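PDB 1FPZ: cyclin-dependent kinase inhibitor 3 from Homo sapiens, which dephosphorylates the cyclin-dependent kinase CDK2 on its activating phosphothreonine and acts on both phosphotyrosine and phosphoserine substrates. Local coordinates for residues I72-V77 with T127-N132. The protein carries 1 engineered substitution. Residues are numbered along the deposited sequence; the frame is centred on the assembly and turned at random.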
loop_
_atom_site.group_PDB
_atom_site.type_symbol
_atom_site.label_atom_id
_atom_site.label_comp_id
_atom_site.label_asym_id
_atom_site.label_seq_id
_atom_site.Cartn_x
_atom_site.Cartn_y
_atom_site.Cartn_z
ATOM N N ILE A 72 5.119 12.173 6.597
ATOM C CA ILE A 72 4.395 10.914 6.606
ATOM C C ILE A 72 3.871 10.706 8.015
ATOM O O ILE A 72 4.636 10.736 8.971
ATOM C CB ILE A 72 5.314 9.737 6.280
ATOM C CG1 ILE A 72 6.081 9.999 4.980
ATOM C CG2 ILE A 72 4.497 8.458 6.195
ATOM C CD1 ILE A 72 5.211 10.184 3.769
ATOM N N GLN A 73 2.577 10.478 8.150
ATOM C CA GLN A 73 2.003 10.281 9.473
ATOM C C GLN A 73 1.617 8.833 9.755
ATOM O O GLN A 73 1.758 8.344 10.873
ATOM C CB GLN A 73 0.776 11.164 9.631
ATOM C CG GLN A 73 0.940 12.538 9.030
ATOM C CD GLN A 73 0.079 13.546 9.724
ATOM O OE1 GLN A 73 0.441 14.047 10.785
ATOM N NE2 GLN A 73 -1.085 13.837 9.146
ATOM N N ASP A 74 1.109 8.162 8.735
ATOM C CA ASP A 74 0.705 6.767 8.844
ATOM C C ASP A 74 1.290 5.962 7.692
ATOM O O ASP A 74 1.229 6.415 6.552
ATOM C CB ASP A 74 -0.817 6.668 8.795
ATOM C CG ASP A 74 -1.485 7.236 10.027
ATOM O OD1 ASP A 74 -1.352 8.453 10.282
ATOM O OD2 ASP A 74 -2.157 6.463 10.738
ATOM N N ILE A 75 1.845 4.775 7.980
ATOM C CA ILE A 75 2.424 3.885 6.949
ATOM C C ILE A 75 1.800 2.475 6.985
ATOM O O ILE A 75 1.722 1.886 8.049
ATOM C CB ILE A 75 3.942 3.705 7.130
ATOM C CG1 ILE A 75 4.647 5.048 7.005
ATOM C CG2 ILE A 75 4.499 2.764 6.059
ATOM C CD1 ILE A 75 6.086 4.964 7.349
ATOM N N PHE A 76 1.354 1.947 5.840
ATOM C CA PHE A 76 0.770 0.605 5.785
ATOM C C PHE A 76 1.782 -0.330 5.132
ATOM O O PHE A 76 2.265 -0.070 4.029
ATOM C CB PHE A 76 -0.532 0.563 4.970
ATOM C CG PHE A 76 -1.692 1.283 5.623
ATOM C CD1 PHE A 76 -1.658 2.665 5.831
ATOM C CD2 PHE A 76 -2.822 0.577 6.008
ATOM C CE1 PHE A 76 -2.757 3.329 6.410
ATOM C CE2 PHE A 76 -3.917 1.229 6.591
ATOM C CZ PHE A 76 -3.884 2.597 6.787
ATOM N N VAL A 77 2.073 -1.429 5.814
ATOM C CA VAL A 77 3.058 -2.388 5.346
ATOM C C VAL A 77 2.433 -3.726 5.015
ATOM O O VAL A 77 1.792 -4.333 5.879
ATOM C CB VAL A 77 4.126 -2.606 6.411
ATOM C CG1 VAL A 77 5.138 -3.658 5.942
ATOM C CG2 VAL A 77 4.807 -1.281 6.725
ATOM N N THR A 127 -9.529 4.748 4.894
ATOM C CA THR A 127 -10.540 5.783 4.821
ATOM C C THR A 127 -10.453 6.732 5.993
ATOM O O THR A 127 -10.571 7.939 5.825
ATOM C CB THR A 127 -11.918 5.174 4.754
ATOM O OG1 THR A 127 -11.958 4.239 3.663
ATOM C CG2 THR A 127 -12.949 6.254 4.517
ATOM N N THR A 128 -10.215 6.194 7.182
ATOM C CA THR A 128 -10.106 7.022 8.369
ATOM C C THR A 128 -8.910 7.956 8.292
ATOM O O THR A 128 -8.990 9.099 8.739
ATOM C CB THR A 128 -9.962 6.167 9.625
ATOM O OG1 THR A 128 -11.164 5.410 9.820
ATOM C CG2 THR A 128 -9.697 7.040 10.832
ATOM N N CYS A 129 -7.793 7.460 7.757
ATOM C CA CYS A 129 -6.591 8.270 7.622
ATOM C C CYS A 129 -6.903 9.460 6.725
ATOM O O CYS A 129 -6.456 10.560 6.989
ATOM C CB CYS A 129 -5.433 7.465 6.990
ATOM S SG CYS A 129 -4.168 6.754 8.106
ATOM N N LEU A 130 -7.669 9.231 5.666
ATOM C CA LEU A 130 -7.998 10.301 4.740
ATOM C C LEU A 130 -9.008 11.266 5.365
ATOM O O LEU A 130 -8.796 12.473 5.354
ATOM C CB LEU A 130 -8.522 9.715 3.420
ATOM C CG LEU A 130 -7.607 8.644 2.796
ATOM C CD1 LEU A 130 -8.311 7.937 1.654
ATOM C CD2 LEU A 130 -6.323 9.269 2.323
ATOM N N LYS A 131 -10.088 10.743 5.928
ATOM C CA LYS A 131 -11.066 11.618 6.555
ATOM C C LYS A 131 -10.447 12.424 7.695
ATOM O O LYS A 131 -11.024 13.410 8.117
ATOM C CB LYS A 131 -12.283 10.810 7.029
ATOM C CG LYS A 131 -13.051 10.167 5.853
ATOM C CD LYS A 131 -13.655 11.218 4.908
ATOM C CE LYS A 131 -13.847 10.705 3.467
ATOM N NZ LYS A 131 -12.590 10.695 2.650
ATOM N N ASN A 132 -9.270 12.014 8.175
ATOM C CA ASN A 132 -8.563 12.738 9.242
ATOM C C ASN A 132 -7.480 13.634 8.645
ATOM O O ASN A 132 -6.793 14.359 9.361
ATOM C CB ASN A 132 -7.896 11.768 10.229
ATOM C CG ASN A 132 -8.897 10.934 11.009
ATOM O OD1 ASN A 132 -10.068 11.305 11.142
ATOM N ND2 ASN A 132 -8.434 9.808 11.550
#
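Cys129 reaches from helix 116-131 to Asp74 and Phe76 of strand 74-77, packing helix against sheet in the alpha/beta fold of the protein-tyrosine phosphatase family. Its SG makes every approach within 4.5 Å. The sulfur sits over one face of the Asp74 carboxylate, nearly above CG, at 3.3 Å from both CG and OD2 and 3.4 Å from CB, while OD1 is farther from it at 3.9 Å. Toward Phe76 the approach is a sulfur-aromatic contact at the ring edge: SG stands 5.3 Å from the ring centroid, 85° off the normal, with CE1 the nearest carbon at 4.1 Å. Asp74 and Phe76, two residues apart, project from the same face of the strand, and both have CG anti to the carbonyl carbon (chi1 -69° in each), which brings the carboxylate and the ring edge to the same sulfur. The nearest CA pair, Asp74 and Cys129, is 7.5 Å apart. Strand 136-139, on one flank, offers Thr136 to both Phe76 and Cys129. The carboxylate is held from outside the two segments: OD1 forms a salt bridge with Arg134, just after the helix. On the other flank, His104 of edge strand 102-105 stacks on the Phe76 ring, and its NE2 is hydrogen-bonded to Asp74 OD2.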